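Local structure of serine protease inhibitor (Thermoanaerobacter tengcongensis, 2PEE) at residues 5-10 against 133-138; 158-163 against 176-181; 197-202 against 363-368. The protein probably inhibits serine-type endopeptidases as a member of the serpin family, with an N terminus that functions to trap the metastable native state. The protein carries 1 engineered substitution. All blocks are in the same frame, centred on the assembly; numbering follows the deposited sequence.

Interaction 1 (5-10 against 133-138)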
# COMPACT_ATOMS: atom_id res chain seq x y z
N ASN A 5 -17.80 -13.47 11.95
CA ASN A 5 -16.96 -13.83 10.79
C ASN A 5 -17.66 -14.91 9.98
O ASN A 5 -17.77 -16.05 10.44
CB ASN A 5 -15.57 -14.31 11.22
CG ASN A 5 -14.54 -14.23 10.10
OD1 ASN A 5 -14.89 -14.21 8.91
ND2 ASN A 5 -13.26 -14.18 10.47
N LEU A 6 -18.12 -14.54 8.80
CA LEU A 6 -18.86 -15.45 7.94
C LEU A 6 -17.99 -16.60 7.47
O LEU A 6 -18.49 -17.67 7.09
CB LEU A 6 -19.43 -14.72 6.73
CG LEU A 6 -20.53 -13.67 6.90
CD1 LEU A 6 -20.78 -13.02 5.56
CD2 LEU A 6 -21.80 -14.27 7.43
N MET A 7 -16.67 -16.39 7.53
CA MET A 7 -15.71 -17.34 7.00
C MET A 7 -15.47 -18.53 7.93
O MET A 7 -15.01 -19.57 7.49
CB MET A 7 -14.39 -16.64 6.64
CG MET A 7 -14.51 -15.54 5.57
SD MET A 7 -15.29 -16.18 4.06
CE MET A 7 -13.98 -17.21 3.41
N ASP A 8 -15.81 -18.39 9.20
CA ASP A 8 -15.64 -19.48 10.16
C ASP A 8 -16.25 -20.79 9.65
O ASP A 8 -15.73 -21.87 9.91
CB ASP A 8 -16.28 -19.11 11.50
CG ASP A 8 -15.60 -17.93 12.16
OD1 ASP A 8 -14.40 -17.68 11.91
OD2 ASP A 8 -16.27 -17.25 12.95
N ARG A 9 -17.33 -20.65 8.89
CA ARG A 9 -18.14 -21.77 8.41
C ARG A 9 -17.48 -22.47 7.21
O ARG A 9 -17.69 -23.66 6.97
CB ARG A 9 -19.52 -21.22 7.98
CG ARG A 9 -20.65 -22.21 7.96
CD ARG A 9 -21.57 -22.04 9.19
N ILE A 10 -16.67 -21.70 6.48
CA ILE A 10 -16.23 -22.05 5.14
C ILE A 10 -14.87 -22.76 5.13
O ILE A 10 -13.93 -22.31 5.78
CB ILE A 10 -16.20 -20.75 4.26
CG1 ILE A 10 -17.59 -20.09 4.20
CG2 ILE A 10 -15.62 -20.98 2.86
CD1 ILE A 10 -18.63 -20.89 3.41
N ALA A 133 -9.34 -13.68 3.33
CA ALA A 133 -9.71 -12.44 4.03
C ALA A 133 -10.91 -12.68 4.93
O ALA A 133 -11.74 -13.55 4.65
CB ALA A 133 -10.04 -11.38 3.02
N ASP A 134 -11.03 -11.91 6.00
CA ASP A 134 -12.19 -11.97 6.87
C ASP A 134 -13.35 -11.20 6.25
O ASP A 134 -13.14 -10.15 5.64
CB ASP A 134 -11.86 -11.41 8.23
CG ASP A 134 -10.84 -12.24 8.97
OD1 ASP A 134 -10.86 -13.47 8.82
OD2 ASP A 134 -10.02 -11.66 9.70
N ILE A 135 -14.56 -11.75 6.39
CA ILE A 135 -15.78 -11.18 5.85
C ILE A 135 -16.77 -11.26 7.01
O ILE A 135 -17.03 -12.35 7.54
CB ILE A 135 -16.32 -12.02 4.63
CG1 ILE A 135 -15.25 -12.26 3.55
CG2 ILE A 135 -17.60 -11.41 4.04
CD1 ILE A 135 -14.75 -11.01 2.81
N PHE A 136 -17.30 -10.11 7.42
CA PHE A 136 -18.20 -10.03 8.57
C PHE A 136 -19.59 -9.53 8.23
O PHE A 136 -19.77 -8.67 7.36
CB PHE A 136 -17.65 -9.11 9.66
CG PHE A 136 -16.27 -9.44 10.12
CD1 PHE A 136 -15.16 -8.87 9.49
CD2 PHE A 136 -16.08 -10.29 11.20
CE1 PHE A 136 -13.85 -9.16 9.92
CE2 PHE A 136 -14.78 -10.59 11.63
CZ PHE A 136 -13.67 -10.02 10.99
N LYS A 137 -20.57 -10.07 8.93
CA LYS A 137 -21.85 -9.41 9.00
C LYS A 137 -21.91 -8.81 10.40
O LYS A 137 -21.38 -9.41 11.35
CB LYS A 137 -23.01 -10.37 8.65
CG LYS A 137 -23.23 -11.53 9.58
CD LYS A 137 -24.62 -12.11 9.37
CE LYS A 137 -24.83 -13.36 10.21
NZ LYS A 137 -26.21 -13.36 10.75
N ALA A 138 -22.48 -7.61 10.51
CA ALA A 138 -22.49 -6.87 11.78
C ALA A 138 -23.71 -5.95 11.92
O ALA A 138 -24.32 -5.55 10.92
CB ALA A 138 -21.23 -6.06 11.92
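Asn5 sits across from Phe136 on strand 134-138, the first strand of serpin beta-sheet A. The two form an antiparallel non-hydrogen-bonded pair, with their CA atoms 4.6 Å apart. Asn5 CB rests against the Phe136 ring, 3.8 Å from CE2. A chi1 of -160° sends the amide out beside the carbonyl carbon, past CE2 and toward Asp134. The amide and ring planes are 37° apart. At the tip, ND2 donates to Asp134 OD1 at 3.0 Å. The acceptor lies close to the amide plane, but the N-H comes down on the carboxylate from above, and the two flat groups stand 88° apart. The other tip atom, OD1, accepts from Met7 N at 3.1 Å, which makes an Asx turn. With an alanine here, Asp134 OD1 would probably lose this donor, and the turn at Met7 would be likely to loosen. Leu6 and Met7, in the turn, both touch the strand. Leu6 N donates to Ile135 O at 2.8 Å. Leu6 CD1 meets Ile135 CG2 at 3.9 Å, and CD2 lies across Lys137 CG at 3.8 Å. Met7 CG packs on Ile135 CG1 at 3.9 Å. The contact is consistent with an N terminus that traps the metastable native state. On the Asn5 face, Phe136 stacks on Trp111 and meets Trp151 edge-to-face, and Trp151 NE1 also binds Asp134 OD2. Ile135 touches Ile110 and Phe112 of strand 102-113. Only Asn5 of this segment pairs as a strand; the turn after it leans on helix 121-130 through Met7, while helix 142-155 meets strand 134-138 through Trp151.

Interaction 2 (158-163 against 176-181)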
# COMPACT_ATOMS: atom_id res chain seq x y z
N GLY A 158 -1.02 -3.86 16.78
CA GLY A 158 -1.00 -2.55 17.40
C GLY A 158 -0.31 -1.42 16.64
O GLY A 158 -0.18 -0.31 17.17
N MET A 159 0.14 -1.67 15.42
CA MET A 159 0.75 -0.60 14.63
C MET A 159 -0.28 0.35 14.05
O MET A 159 0.05 1.47 13.69
CB MET A 159 1.68 -1.15 13.54
CG MET A 159 3.12 -1.31 14.02
SD MET A 159 4.29 -1.89 12.77
CE MET A 159 3.61 -3.52 12.35
N ILE A 160 -1.53 -0.11 13.95
CA ILE A 160 -2.67 0.75 13.62
C ILE A 160 -3.84 0.34 14.53
O ILE A 160 -4.27 -0.81 14.50
CB ILE A 160 -3.08 0.62 12.14
CG1 ILE A 160 -1.98 1.18 11.23
CG2 ILE A 160 -4.40 1.36 11.87
CD1 ILE A 160 -2.03 0.69 9.80
N ASP A 161 -4.36 1.27 15.32
CA ASP A 161 -5.42 0.89 16.27
C ASP A 161 -6.80 1.47 16.05
O ASP A 161 -7.77 1.00 16.64
CB ASP A 161 -4.99 1.07 17.73
CG ASP A 161 -4.01 2.18 17.91
OD1 ASP A 161 -2.95 1.92 18.51
OD2 ASP A 161 -4.28 3.30 17.42
N LYS A 162 -6.91 2.49 15.20
CA LYS A 162 -8.22 2.99 14.81
C LYS A 162 -8.24 3.13 13.30
O LYS A 162 -7.21 3.40 12.69
CB LYS A 162 -8.54 4.35 15.46
CG LYS A 162 -9.04 4.29 16.89
CD LYS A 162 -9.80 5.57 17.27
N ILE A 163 -9.42 2.97 12.71
CA ILE A 163 -9.61 3.35 11.32
C ILE A 163 -10.88 4.22 11.13
O ILE A 163 -10.96 5.07 10.24
CB ILE A 163 -9.49 2.11 10.34
CG1 ILE A 163 -9.24 2.56 8.90
CG2 ILE A 163 -10.69 1.18 10.44
CD1 ILE A 163 -8.81 1.44 7.99
N ILE A 176 -12.38 -2.71 4.23
CA ILE A 176 -11.38 -2.21 5.15
C ILE A 176 -9.98 -2.70 4.75
O ILE A 176 -9.77 -3.90 4.58
CB ILE A 176 -11.70 -2.61 6.62
CG1 ILE A 176 -13.13 -2.19 7.01
CG2 ILE A 176 -10.67 -2.04 7.59
CD1 ILE A 176 -13.39 -0.69 6.95
N ASN A 177 -9.06 -1.77 4.55
CA ASN A 177 -7.67 -2.12 4.33
C ASN A 177 -6.80 -1.51 5.41
O ASN A 177 -6.90 -0.31 5.67
CB ASN A 177 -7.17 -1.53 3.02
CG ASN A 177 -8.06 -1.79 1.86
OD1 ASN A 177 -7.93 -1.13 0.81
ND2 ASN A 177 -8.97 -2.76 1.99
N ALA A 178 -5.92 -2.31 6.01
CA ALA A 178 -4.88 -1.77 6.87
C ALA A 178 -3.57 -2.43 6.50
O ALA A 178 -3.52 -3.65 6.32
CB ALA A 178 -5.21 -1.99 8.33
N VAL A 179 -2.52 -1.63 6.36
CA VAL A 179 -1.23 -2.18 5.99
C VAL A 179 -0.13 -1.67 6.90
O VAL A 179 -0.05 -0.48 7.18
CB VAL A 179 -0.84 -1.88 4.52
CG1 VAL A 179 0.31 -2.79 4.10
CG2 VAL A 179 -2.02 -2.12 3.59
N ALA A 180 0.73 -2.60 7.34
CA ALA A 180 1.82 -2.27 8.24
C ALA A 180 3.07 -3.04 7.91
O ALA A 180 3.03 -4.18 7.45
CB ALA A 180 1.41 -2.54 9.65
N PHE A 181 4.21 -2.42 8.21
CA PHE A 181 5.49 -2.97 7.81
C PHE A 181 6.46 -2.91 8.98
O PHE A 181 6.64 -1.86 9.59
CB PHE A 181 6.01 -2.17 6.62
CG PHE A 181 7.25 -2.72 6.00
CD1 PHE A 181 7.28 -4.01 5.52
CD2 PHE A 181 8.38 -1.93 5.89
CE1 PHE A 181 8.45 -4.53 4.94
CE2 PHE A 181 9.55 -2.43 5.30
CZ PHE A 181 9.57 -3.74 4.82
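The connection that leaves helix 142-155 doubles back along strand 173-183, a central strand of the main serpin sheet, beta-sheet A. Residues 159-163 run nearly antiparallel to 176-181, but over the sheet face, without pairing as a strand. Three side chains reach down from the loop. Met159 bends at chi3 (-62°), which turns CE onto Ala180 CB at 3.6 Å. Its SD lies 4.0 Å from Phe181 O. Ile160 points CD1 at the strand, 3.5 Å from Val179 O and 4.4 Å from Ala178 CB. Ile163 CD1 is 3.5 Å from Asn177 O and 4.0 Å from Ile176 CG2; the two isoleucine side chains lie alongside, running opposite ways. Ile160 N bonds to Thr156 OG1, and Ile163 N to Asn149 OD1, so these two N-H groups are tied to helix 142-155 and the residue after it. Ile160 and Ile163 also touch Lys328 on the neighbouring strand 324-333. With no hydrogen bond between the two segments, the contact rests on van der Waals packing of the loop's methyl groups against alanines, Ile176 and backbone carbonyls.

Interaction 3 (197-202 against 363-368)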
# COMPACT_ATOMS: atom_id res chain seq x y z
N ASP A 197 19.93 18.40 10.47
CA ASP A 197 20.10 19.30 9.31
C ASP A 197 18.76 19.91 8.91
O ASP A 197 17.78 19.72 9.64
CB ASP A 197 20.76 18.56 8.14
CG ASP A 197 21.54 19.50 7.22
OD1 ASP A 197 22.04 19.04 6.17
OD2 ASP A 197 21.65 20.71 7.53
N ILE A 198 18.69 20.62 7.79
CA ILE A 198 17.46 21.38 7.47
C ILE A 198 16.60 20.82 6.34
O ILE A 198 16.97 20.91 5.17
CB ILE A 198 17.74 22.88 7.17
CG1 ILE A 198 18.48 23.57 8.32
CG2 ILE A 198 16.44 23.58 6.87
CD1 ILE A 198 17.61 23.94 9.53
N PHE A 199 15.43 20.28 6.67
CA PHE A 199 14.47 19.91 5.64
C PHE A 199 13.69 21.15 5.22
O PHE A 199 13.13 21.86 6.07
CB PHE A 199 13.50 18.83 6.13
CG PHE A 199 12.62 18.26 5.04
CD1 PHE A 199 13.11 17.31 4.16
CD2 PHE A 199 11.29 18.69 4.91
CE1 PHE A 199 12.30 16.78 3.16
CE2 PHE A 199 10.46 18.16 3.91
CZ PHE A 199 10.97 17.21 3.03
N THR A 200 13.63 21.39 3.91
CA THR A 200 12.98 22.59 3.38
C THR A 200 11.60 22.26 2.79
O THR A 200 11.48 22.01 1.59
CB THR A 200 13.85 23.25 2.29
OG1 THR A 200 15.25 23.23 2.70
CG2 THR A 200 13.36 24.65 2.02
N ASP A 201 10.57 22.28 3.64
CA ASP A 201 9.25 21.76 3.27
C ASP A 201 8.55 22.52 2.14
O ASP A 201 9.02 23.57 1.69
CB ASP A 201 8.32 21.66 4.49
CG ASP A 201 7.67 22.99 4.88
OD1 ASP A 201 8.16 24.09 4.49
OD2 ASP A 201 6.65 22.94 5.59
N VAL A 202 7.42 21.97 1.72
CA VAL A 202 6.64 22.47 0.60
C VAL A 202 6.13 23.89 0.86
O VAL A 202 5.83 24.64 -0.08
CB VAL A 202 5.48 21.54 0.35
CG1 VAL A 202 4.29 21.95 1.19
CG2 VAL A 202 5.14 21.47 -1.12
N ASN A 363 16.62 16.69 0.96
CA ASN A 363 16.75 18.02 1.58
C ASN A 363 15.43 18.78 1.51
O ASN A 363 15.23 19.78 2.20
CB ASN A 363 17.82 18.78 0.77
CG ASN A 363 18.60 19.74 1.61
OD1 ASN A 363 18.24 20.02 2.76
ND2 ASN A 363 19.70 20.27 1.06
N ARG A 364 14.52 18.27 0.68
CA ARG A 364 13.29 18.96 0.29
C ARG A 364 12.30 17.86 -0.13
O ARG A 364 12.68 16.69 -0.10
CB ARG A 364 13.59 19.90 -0.88
CG ARG A 364 14.29 19.23 -2.05
CD ARG A 364 14.69 20.24 -3.14
NE ARG A 364 15.61 19.61 -4.09
CZ ARG A 364 15.22 18.95 -5.18
NH1 ARG A 364 13.94 18.87 -5.49
NH2 ARG A 364 16.13 18.39 -5.96
N PRO A 365 11.06 18.21 -0.53
CA PRO A 365 10.03 17.18 -0.78
C PRO A 365 10.44 16.10 -1.78
O PRO A 365 11.15 16.38 -2.76
CB PRO A 365 8.85 17.99 -1.33
CG PRO A 365 9.02 19.33 -0.72
CD PRO A 365 10.52 19.56 -0.77
N PHE A 366 10.01 14.86 -1.52
CA PHE A 366 10.39 13.70 -2.32
C PHE A 366 9.30 12.64 -2.26
O PHE A 366 8.39 12.73 -1.43
CB PHE A 366 11.73 13.11 -1.85
CG PHE A 366 11.75 12.66 -0.41
CD1 PHE A 366 11.49 11.32 -0.07
CD2 PHE A 366 12.05 13.55 0.62
CE1 PHE A 366 11.54 10.89 1.27
CE2 PHE A 366 12.08 13.14 1.95
CZ PHE A 366 11.82 11.81 2.28
N ILE A 367 9.38 11.65 -3.13
CA ILE A 367 8.47 10.55 -3.05
C ILE A 367 9.28 9.30 -2.72
O ILE A 367 10.48 9.25 -2.98
CB ILE A 367 7.59 10.40 -4.30
CG1 ILE A 367 8.32 9.66 -5.41
CG2 ILE A 367 7.14 11.77 -4.83
CD1 ILE A 367 7.39 9.27 -6.55
N PHE A 368 8.63 8.32 -2.11
CA PHE A 368 9.30 7.08 -1.77
C PHE A 368 8.36 5.92 -2.07
O PHE A 368 7.15 6.11 -2.22
CB PHE A 368 9.71 7.08 -0.30
CG PHE A 368 8.55 7.06 0.65
CD1 PHE A 368 8.12 5.86 1.22
CD2 PHE A 368 7.88 8.25 0.97
CE1 PHE A 368 7.03 5.84 2.10
CE2 PHE A 368 6.80 8.24 1.86
CZ PHE A 368 6.37 7.03 2.43
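Thr200 and Asn363 supply the polar part of this contact. Thr200 N donates to Asn363 O at 2.8 Å. Thr200 OG1 adds a weak bond to Asn363 O at 3.5 Å. Phe199 CA makes a CA-H...O contact with Asn363 O at 3.5 Å. One carbonyl thus takes one firm bond, one weak bond and a CA-H contact. The aromatic part belongs to Phe199. With chi1 at -171° its ring swings away from its own N-H and in beside the 363-366 backbone. There CE1 comes 3.3 Å from Arg364 O and 3.8 Å from Phe366 CE2. The approach to Phe366 is at that ring's edge, near its plane. Arg364 O lies in plane at the edge of the Phe366 ring too. The remaining packing is around Pro365. Its CD sits 3.5 Å from Thr200 O, and its CG meets Val202 CB at 4.3 Å. Arg364 turns its side chain away from strand 194-200, and its NH1 bonds to Pro244 O. Phe199 and Phe366 both pack on Val384 of strand 378-384. Residues 363-365 link strand 358-361, which follows the reactive-centre loop in serpins, to strand 366-372. The contact joins this link to the end of strand 194-200, in the region of sheets B and C. The chemistry is divided: Asn363 O is the polar meeting point of the two backbones, while Phe199 and Pro365 fill in along the link. Pro365 has no backbone N-H to pair with Thr200 O, and meets it through CD.

In the fold
From the N terminus, interaction 1 comes first. It closes a long loop that holds several helices, and lays residues 5-10 on strand 134-138. Interaction 2 follows as a short closure, joining the exit of helix 142-155 to strand 173-183. Strand 102-113 lies between these two strands and pairs with both. Interaction 3 opens on strand 194-200, the next strand after 173-183, and closes near the C terminus, tying the end of strand 194-200 to the lead into strand 366-372. The three are in series; none nests or crosses. Interactions 1 and 3 lie on opposite sides of the chain's centre, their own centres about 44 Å apart.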